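Local structure of prophenoloxidase b (Marsupenaeus japonicus, 3WKY) at residues E191-L195 and K476-L480; L221-M225 and S617-R621; M235-L240 and P581-Q585. The protein is the zymogen of a type 3 copper phenoloxidase that, once activated, probably hydroxylates monophenols and oxidises o-diphenols at a paired copper centre. All coordinates share one frame; numbering follows the deposited sequence.

Contact 1: E191-L195 and K476-L480; sequences EDMNL and KSNFL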
loop_
_atom_site.group_PDB
_atom_site.type_symbol
_atom_site.label_atom_id
_atom_site.label_comp_id
_atom_site.label_asym_id
_atom_site.label_seq_id
_atom_site.Cartn_x
_atom_site.Cartn_y
_atom_site.Cartn_z
ATOM N N GLU A 191 -28.462 18.320 -11.962
ATOM C CA GLU A 191 -28.330 18.986 -13.255
ATOM C C GLU A 191 -29.520 19.896 -13.581
ATOM O O GLU A 191 -29.536 20.549 -14.620
ATOM C CB GLU A 191 -28.097 17.948 -14.357
ATOM C CG GLU A 191 -26.726 17.237 -14.200
ATOM C CD GLU A 191 -26.525 16.058 -15.140
ATOM O OE1 GLU A 191 -27.397 15.801 -16.001
ATOM O OE2 GLU A 191 -25.474 15.380 -15.024
ATOM N N ASP A 192 -30.489 19.960 -12.671
ATOM C CA ASP A 192 -31.673 20.811 -12.861
ATOM C C ASP A 192 -31.235 22.230 -13.214
ATOM O O ASP A 192 -30.470 22.855 -12.478
ATOM C CB ASP A 192 -32.530 20.819 -11.590
ATOM C CG ASP A 192 -33.800 21.659 -11.738
ATOM O OD1 ASP A 192 -33.695 22.898 -11.835
ATOM O OD2 ASP A 192 -34.904 21.082 -11.736
ATOM N N MET A 193 -31.680 22.734 -14.363
ATOM C CA MET A 193 -31.164 24.022 -14.831
ATOM C C MET A 193 -31.531 25.184 -13.910
ATOM O O MET A 193 -30.764 26.142 -13.776
ATOM C CB MET A 193 -31.578 24.294 -16.286
ATOM C CG MET A 193 -33.067 24.476 -16.511
ATOM S SD MET A 193 -33.372 24.760 -18.278
ATOM C CE MET A 193 -32.624 23.285 -18.993
ATOM N N ASN A 194 -32.685 25.095 -13.253
ATOM C CA ASN A 194 -33.083 26.138 -12.320
ATOM C C ASN A 194 -32.237 26.122 -11.046
ATOM O O ASN A 194 -31.928 27.171 -10.474
ATOM C CB ASN A 194 -34.563 26.002 -11.967
ATOM C CG ASN A 194 -35.471 26.237 -13.163
ATOM O OD1 ASN A 194 -35.251 27.153 -13.951
ATOM N ND2 ASN A 194 -36.491 25.397 -13.305
ATOM N N LEU A 195 -31.860 24.932 -10.598
ATOM C CA LEU A 195 -31.015 24.829 -9.410
ATOM C C LEU A 195 -29.621 25.377 -9.679
ATOM O O LEU A 195 -29.049 26.102 -8.852
ATOM C CB LEU A 195 -30.926 23.379 -8.942
ATOM C CG LEU A 195 -30.183 23.189 -7.617
ATOM C CD1 LEU A 195 -30.911 23.902 -6.476
ATOM C CD2 LEU A 195 -30.050 21.703 -7.308
ATOM N N LYS A 476 -36.514 21.288 -25.039
ATOM C CA LYS A 476 -37.484 20.686 -24.140
ATOM C C LYS A 476 -36.821 19.597 -23.310
ATOM O O LYS A 476 -35.998 18.836 -23.816
ATOM C CB LYS A 476 -38.638 20.105 -24.954
ATOM C CG LYS A 476 -39.612 19.245 -24.161
ATOM C CD LYS A 476 -40.762 18.776 -25.046
ATOM C CE LYS A 476 -41.449 17.569 -24.442
ATOM N NZ LYS A 476 -42.737 17.275 -25.123
ATOM N N SER A 477 -37.160 19.532 -22.029
ATOM C CA SER A 477 -36.609 18.499 -21.164
ATOM C C SER A 477 -37.508 18.309 -19.955
ATOM O O SER A 477 -38.429 19.098 -19.722
ATOM C CB SER A 477 -35.186 18.854 -20.723
ATOM O OG SER A 477 -35.160 20.098 -20.041
ATOM N N ASN A 478 -37.239 17.257 -19.192
ATOM C CA ASN A 478 -38.080 16.905 -18.052
ATOM C C ASN A 478 -37.539 17.454 -16.742
ATOM O O ASN A 478 -36.326 17.521 -16.543
ATOM C CB ASN A 478 -38.224 15.387 -17.965
ATOM C CG ASN A 478 -38.992 14.816 -19.137
ATOM O OD1 ASN A 478 -40.093 15.271 -19.447
ATOM N ND2 ASN A 478 -38.408 13.828 -19.807
ATOM N N PHE A 479 -38.446 17.840 -15.853
ATOM C CA PHE A 479 -38.083 18.417 -14.565
ATOM C C PHE A 479 -38.934 17.774 -13.487
ATOM O O PHE A 479 -40.107 17.459 -13.724
ATOM C CB PHE A 479 -38.405 19.914 -14.546
ATOM C CG PHE A 479 -37.560 20.731 -15.463
ATOM C CD1 PHE A 479 -37.819 20.764 -16.827
ATOM C CD2 PHE A 479 -36.509 21.487 -14.962
ATOM C CE1 PHE A 479 -37.024 21.521 -17.685
ATOM C CE2 PHE A 479 -35.718 22.251 -15.809
ATOM C CZ PHE A 479 -35.979 22.270 -17.175
ATOM N N LEU A 480 -38.371 17.608 -12.295
ATOM C CA LEU A 480 -39.204 17.234 -11.158
ATOM C C LEU A 480 -40.151 18.404 -10.917
ATOM O O LEU A 480 -39.776 19.559 -11.139
ATOM C CB LEU A 480 -38.352 16.995 -9.911
ATOM C CG LEU A 480 -39.135 16.344 -8.778
ATOM C CD1 LEU A 480 -39.402 14.903 -9.164
ATOM C CD2 LEU A 480 -38.426 16.449 -7.429
HETATM O O HOH W 1 -35.616 18.468 -12.036
#
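The Phe479 ring, carried by strand 472-481, is met along its edge by the N-cap and first turn of helix 193-205. Met193 CG lies in the ring plane, 3.5 Å from Phe479 CE2. From there the methionine runs on past the rim: Met193 SD is 5.1 Å from the centroid of the Phe479 ring and 88° off its normal, which makes this a Met-aromatic contact of the edge type. A bend at chi3 (57°) keeps the terminal methyl with the ring, Met193 CE being 3.9 Å from Phe479 CZ. Further round the same rim, Asp192 OD2 stands 3.6 Å from Phe479 CD2 and near the ring plane, with the carboxylate turned 77° against the ring. An oxygen placed there faces the C-H edge, which is probably favourable because that edge is slightly positive. Asn194 ND2 approaches obliquely, 4.1 Å from Phe479 CE2.

Asp192 is also the N-cap of helix 193-205, the helix that supplies the copper ligands His199 and His203. The two carboxylate oxygens of Asp192 divide the work. Asp192 OD1 caps the helix, accepting from Leu195 N at 3.0 Å on the anti side of the carboxylate and, in a weaker and poorly directed bond, from Asn194 N. Asp192 OD2 serves the strand through a water, which donates to it at 2.7 Å and accepts from Leu480 N at 2.9 Å. The contact thus joins the N-terminal end of a copper-domain helix to a strand of the Ig-like domain sheet, partly by edge packing and partly by this bridge. Asn577 reinforces it from a loop, giving ND2 hydrogen bonds to both Asp192 OD2 and Leu480 O. Phe455 of neighbouring strand 445-456 and Phe142 also pack against the Met193 side chain.

Contact 2: L221-M225 and S617-R621; sequences LFYYM and SFCGR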
loop_
_atom_site.group_PDB
_atom_site.type_symbol
_atom_site.label_atom_id
_atom_site.label_comp_id
_atom_site.label_asym_id
_atom_site.label_seq_id
_atom_site.Cartn_x
_atom_site.Cartn_y
_atom_site.Cartn_z
ATOM N N LEU A 221 -24.920 33.517 5.810
ATOM C CA LEU A 221 -25.811 33.154 4.715
ATOM C C LEU A 221 -25.154 32.118 3.807
ATOM O O LEU A 221 -25.836 31.246 3.270
ATOM C CB LEU A 221 -26.200 34.390 3.898
ATOM C CG LEU A 221 -27.415 34.256 2.977
ATOM C CD1 LEU A 221 -28.731 34.169 3.770
ATOM C CD2 LEU A 221 -27.468 35.427 1.994
ATOM N N PHE A 222 -23.836 32.240 3.620
ATOM C CA PHE A 222 -23.078 31.215 2.892
ATOM C C PHE A 222 -23.314 29.849 3.542
ATOM O O PHE A 222 -23.728 28.894 2.874
ATOM C CB PHE A 222 -21.598 31.565 2.862
ATOM C CG PHE A 222 -20.735 30.469 2.299
ATOM C CD1 PHE A 222 -20.762 30.186 0.948
ATOM C CD2 PHE A 222 -19.918 29.716 3.133
ATOM C CE1 PHE A 222 -19.975 29.162 0.418
ATOM C CE2 PHE A 222 -19.111 28.691 2.605
ATOM C CZ PHE A 222 -19.147 28.420 1.258
ATOM N N TYR A 223 -23.086 29.765 4.849
ATOM C CA TYR A 223 -23.415 28.558 5.600
ATOM C C TYR A 223 -24.856 28.115 5.375
ATOM O O TYR A 223 -25.107 26.954 5.058
ATOM C CB TYR A 223 -23.186 28.776 7.100
ATOM C CG TYR A 223 -24.114 27.964 7.964
ATOM C CD1 TYR A 223 -23.983 26.578 8.052
ATOM C CD2 TYR A 223 -25.124 28.580 8.711
ATOM C CE1 TYR A 223 -24.847 25.819 8.857
ATOM C CE2 TYR A 223 -25.979 27.832 9.508
ATOM C CZ TYR A 223 -25.835 26.458 9.582
ATOM O OH TYR A 223 -26.683 25.717 10.382
ATOM N N TYR A 224 -25.803 29.038 5.550
ATOM C CA TYR A 224 -27.208 28.669 5.628
ATOM C C TYR A 224 -27.759 28.169 4.304
ATOM O O TYR A 224 -28.464 27.167 4.268
ATOM C CB TYR A 224 -28.037 29.858 6.118
ATOM C CG TYR A 224 -29.464 29.492 6.458
ATOM C CD1 TYR A 224 -29.743 28.531 7.426
ATOM C CD2 TYR A 224 -30.533 30.123 5.825
ATOM C CE1 TYR A 224 -31.067 28.205 7.767
ATOM C CE2 TYR A 224 -31.862 29.797 6.155
ATOM C CZ TYR A 224 -32.114 28.845 7.122
ATOM O OH TYR A 224 -33.422 28.525 7.448
ATOM N N MET A 225 -27.448 28.861 3.211
ATOM C CA MET A 225 -27.972 28.424 1.933
ATOM C C MET A 225 -27.390 27.048 1.608
ATOM O O MET A 225 -28.111 26.144 1.182
ATOM C CB MET A 225 -27.667 29.436 0.819
ATOM C CG MET A 225 -28.213 29.004 -0.558
ATOM S SD MET A 225 -27.189 27.742 -1.404
ATOM C CE MET A 225 -26.221 28.768 -2.494
ATOM N N SER A 617 -35.258 33.936 1.254
ATOM C CA SER A 617 -34.546 33.944 2.530
ATOM C C SER A 617 -33.148 33.310 2.407
ATOM O O SER A 617 -32.268 33.556 3.239
ATOM C CB SER A 617 -35.357 33.214 3.596
ATOM O OG SER A 617 -35.674 31.908 3.159
ATOM N N PHE A 618 -32.949 32.493 1.381
ATOM C CA PHE A 618 -31.626 31.896 1.149
ATOM C C PHE A 618 -30.663 32.911 0.522
ATOM O O PHE A 618 -29.438 32.751 0.605
ATOM C CB PHE A 618 -31.731 30.682 0.211
ATOM C CG PHE A 618 -32.441 29.484 0.805
ATOM C CD1 PHE A 618 -32.562 29.327 2.175
ATOM C CD2 PHE A 618 -32.961 28.500 -0.028
ATOM C CE1 PHE A 618 -33.209 28.211 2.715
ATOM C CE2 PHE A 618 -33.604 27.377 0.499
ATOM C CZ PHE A 618 -33.724 27.236 1.883
ATOM N N CYS A 619 -31.219 33.947 -0.108
ATOM C CA CYS A 619 -30.432 34.920 -0.871
ATOM C C CYS A 619 -30.241 36.233 -0.120
ATOM O O CYS A 619 -29.243 36.938 -0.306
ATOM C CB CYS A 619 -31.118 35.215 -2.207
ATOM S SG CYS A 619 -31.360 33.768 -3.266
ATOM N N GLY A 620 -31.214 36.579 0.715
ATOM C CA GLY A 620 -31.170 37.850 1.415
ATOM C C GLY A 620 -31.388 39.031 0.480
ATOM O O GLY A 620 -31.659 38.851 -0.715
ATOM N N ARG A 621 -31.280 40.239 1.032
ATOM C CA ARG A 621 -31.411 41.474 0.260
ATOM C C ARG A 621 -30.112 42.242 0.340
ATOM O O ARG A 621 -29.616 42.506 1.436
ATOM C CB ARG A 621 -32.532 42.360 0.813
ATOM C CG ARG A 621 -33.926 41.779 0.724
ATOM C CD ARG A 621 -34.988 42.822 1.071
ATOM N NE ARG A 621 -35.627 43.396 -0.115
ATOM C CZ ARG A 621 -35.159 44.439 -0.796
ATOM N NH1 ARG A 621 -34.036 45.035 -0.418
ATOM N NH2 ARG A 621 -35.811 44.887 -1.862
#
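Leu221 points its CB from helix 218-239 toward the loop 617-621, and each atom beyond it meets a backbone carbonyl. Leu221 CG lies 3.5 Å from Phe618 O; Leu221 CD1 sits between Phe618 O and Ser617 O, 3.6 Å from the latter, while Leu221 CD2 is 3.3 Å from Cys619 O in the conformer of Cys619 considered. Two of these carbonyls have polar partners elsewhere: Phe618 O accepts from Trp202 NE1 and Cys619 O from Asn206 ND2. With an alanine here the branched tip is gone, and the cover it gives to the carbonyls of 617-619 would probably be lost, opening a gap between helix and loop. About one turn along the helix, Tyr224 offers its ring face to the edge of Phe618 in an offset edge-to-face pair, centroids 6.0 Å apart and planes at 71°. Tyr224 OH and Ser617 OG hydrogen-bond to Glu529 OE1 and OE2, bridging the segments. Met225 CG packs on Phe618 CB at 4.0 Å, then the chain bends away at chi2 (-78°) and comes within about 5 Å of the copper cluster. Cys619 is disulfide-linked to Cys572. The arrangement is that of a copper-site helix of the hemocyanin fold, leading into the ligand His226 and covered by a loop of the Ig-like domain.

Contact 3: M235-L240 and P581-Q585; sequences MERLSL and PRGTQ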
loop_
_atom_site.group_PDB
_atom_site.type_symbol
_atom_site.label_atom_id
_atom_site.label_comp_id
_atom_site.label_asym_id
_atom_site.label_seq_id
_atom_site.Cartn_x
_atom_site.Cartn_y
_atom_site.Cartn_z
ATOM N N MET A 235 -32.312 14.535 1.167
ATOM C CA MET A 235 -33.683 14.066 1.160
ATOM C C MET A 235 -34.014 13.435 -0.178
ATOM O O MET A 235 -34.765 12.461 -0.257
ATOM C CB MET A 235 -34.648 15.212 1.482
ATOM C CG MET A 235 -34.327 15.852 2.802
ATOM S SD MET A 235 -35.556 17.069 3.325
ATOM C CE MET A 235 -34.515 17.946 4.473
ATOM N N GLU A 236 -33.428 13.980 -1.235
ATOM C CA GLU A 236 -33.607 13.409 -2.548
ATOM C C GLU A 236 -32.908 12.032 -2.607
ATOM O O GLU A 236 -33.456 11.068 -3.171
ATOM C CB GLU A 236 -33.047 14.385 -3.595
ATOM C CG GLU A 236 -33.713 14.345 -4.938
ATOM C CD GLU A 236 -35.128 14.928 -4.969
ATOM O OE1 GLU A 236 -35.644 15.476 -3.953
ATOM O OE2 GLU A 236 -35.733 14.814 -6.050
ATOM N N ARG A 237 -31.715 11.929 -2.016
ATOM C CA ARG A 237 -30.996 10.646 -2.006
ATOM C C ARG A 237 -31.797 9.570 -1.255
ATOM O O ARG A 237 -31.965 8.449 -1.741
ATOM C CB ARG A 237 -29.593 10.804 -1.407
ATOM C CG ARG A 237 -28.676 11.737 -2.236
ATOM C CD ARG A 237 -27.295 11.914 -1.585
ATOM N NE ARG A 237 -26.510 10.678 -1.647
ATOM C CZ ARG A 237 -25.763 10.310 -2.689
ATOM N NH1 ARG A 237 -25.696 11.066 -3.781
ATOM N NH2 ARG A 237 -25.095 9.162 -2.653
ATOM N N LEU A 238 -32.291 9.914 -0.073
ATOM C CA LEU A 238 -33.123 8.972 0.687
ATOM C C LEU A 238 -34.355 8.548 -0.121
ATOM O O LEU A 238 -34.752 7.374 -0.089
ATOM C CB LEU A 238 -33.526 9.555 2.055
ATOM C CG LEU A 238 -32.372 9.720 3.058
ATOM C CD1 LEU A 238 -32.795 10.556 4.269
ATOM C CD2 LEU A 238 -31.843 8.361 3.524
ATOM N N SER A 239 -34.947 9.490 -0.858
ATOM C CA SER A 239 -36.102 9.184 -1.712
ATOM C C SER A 239 -35.771 8.158 -2.781
ATOM O O SER A 239 -36.656 7.492 -3.309
ATOM C CB SER A 239 -36.636 10.447 -2.403
ATOM O OG SER A 239 -37.090 11.409 -1.467
ATOM N N LEU A 240 -34.489 8.049 -3.117
ATOM C CA LEU A 240 -34.053 7.214 -4.220
ATOM C C LEU A 240 -33.357 5.933 -3.736
ATOM O O LEU A 240 -32.731 5.221 -4.529
ATOM C CB LEU A 240 -33.091 8.031 -5.096
ATOM C CG LEU A 240 -33.751 9.174 -5.870
ATOM C CD1 LEU A 240 -32.704 10.182 -6.373
ATOM C CD2 LEU A 240 -34.509 8.605 -7.040
ATOM N N PRO A 581 -39.309 17.717 -1.615
ATOM C CA PRO A 581 -38.444 16.550 -1.885
ATOM C C PRO A 581 -39.212 15.483 -2.675
ATOM O O PRO A 581 -40.429 15.388 -2.536
ATOM C CB PRO A 581 -38.105 16.035 -0.481
ATOM C CG PRO A 581 -38.165 17.268 0.390
ATOM C CD PRO A 581 -39.331 18.077 -0.184
ATOM N N ARG A 582 -38.511 14.702 -3.492
ATOM C CA ARG A 582 -39.148 13.715 -4.373
ATOM C C ARG A 582 -40.113 12.783 -3.649
ATOM O O ARG A 582 -41.239 12.555 -4.113
ATOM C CB ARG A 582 -38.080 12.874 -5.085
ATOM C CG ARG A 582 -38.615 11.804 -6.042
ATOM C CD ARG A 582 -37.489 10.813 -6.374
ATOM N NE ARG A 582 -37.833 9.773 -7.347
ATOM C CZ ARG A 582 -38.378 8.592 -7.046
ATOM N NH1 ARG A 582 -38.690 8.284 -5.792
ATOM N NH2 ARG A 582 -38.627 7.712 -8.012
ATOM N N GLY A 583 -39.680 12.243 -2.513
ATOM C CA GLY A 583 -40.472 11.238 -1.825
ATOM C C GLY A 583 -40.424 9.917 -2.579
ATOM O O GLY A 583 -39.654 9.759 -3.541
ATOM N N THR A 584 -41.244 8.959 -2.154
ATOM C CA THR A 584 -41.169 7.600 -2.693
ATOM C C THR A 584 -42.518 7.144 -3.228
ATOM O O THR A 584 -43.555 7.737 -2.925
ATOM C CB THR A 584 -40.734 6.583 -1.614
ATOM O OG1 THR A 584 -41.717 6.545 -0.563
ATOM C CG2 THR A 584 -39.377 6.961 -1.005
ATOM N N GLN A 585 -42.506 6.069 -3.999
ATOM C CA GLN A 585 -43.749 5.518 -4.527
ATOM C C GLN A 585 -44.710 5.079 -3.411
ATOM O O GLN A 585 -45.928 5.231 -3.541
ATOM C CB GLN A 585 -43.436 4.358 -5.471
ATOM C CG GLN A 585 -44.649 3.615 -5.996
ATOM C CD GLN A 585 -44.289 2.691 -7.140
ATOM O OE1 GLN A 585 -43.987 1.514 -6.932
ATOM N NE2 GLN A 585 -44.310 3.223 -8.358
#
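Ser239 OG is held from both segments: it donates to Met235 O at 2.8 Å and accepts from Gly583 N at 2.9 Å, the latter bond bent to 132°. Met235 O is gripped twice in turn, since Ser239 N and Ser239 OG reach it from opposite faces of its plane. A second bond across the contact is straighter: Arg582 N donates to Glu236 OE1 at 3.0 Å and 161°, coming from above the carboxylate plane. The bend of Glu236 at chi2 (71°) turns its carboxylate to the loop, and Tyr188 OH bonds to the other oxygen, Glu236 OE2. These bonds fix the last part of helix 218-239, from the copper domain, on the loop that leads into strand 588-598 of the Ig-like domain sheet. Apolar contacts flank the polar core. Met235 and Pro581 lie side by side, with Met235 SD 3.9 Å from Pro581 CG, and Phe590 packs on both. Beyond the serine, Thr584 CG2 sits 3.6 Å from Ser239 O. In one of the two modelled conformers of Arg582, Leu240 CD2 covers a guanidinium face, offset toward its rim, and Arg582 NH1 donates to Gly583 O at 2.9 Å, in the carbonyl plane, which holds the group there.

From the N terminus the chain first passes through the copper-domain segments in order, 191-195, 221-225 and 235-240, on the successive helices 193-205 and 218-239. Contact 1 closes first, when strand 472-481 returns to the start of the earlier helix. Contact 3 closes next at 581-585, and contact 2 last at 617-621. Contact 3 is therefore nested inside the loop of contact 2, and contact 1 crosses both. Contacts 2 and 3 use different turns of helix 218-239, their centres about 24 Å apart. Contacts 1 and 3 touch, Leu480 CD2 lying 3.4 Å from Glu236 OE2. All three join copper-domain helices to the Ig-like domain: its sheet in contact 1, its loops in the others.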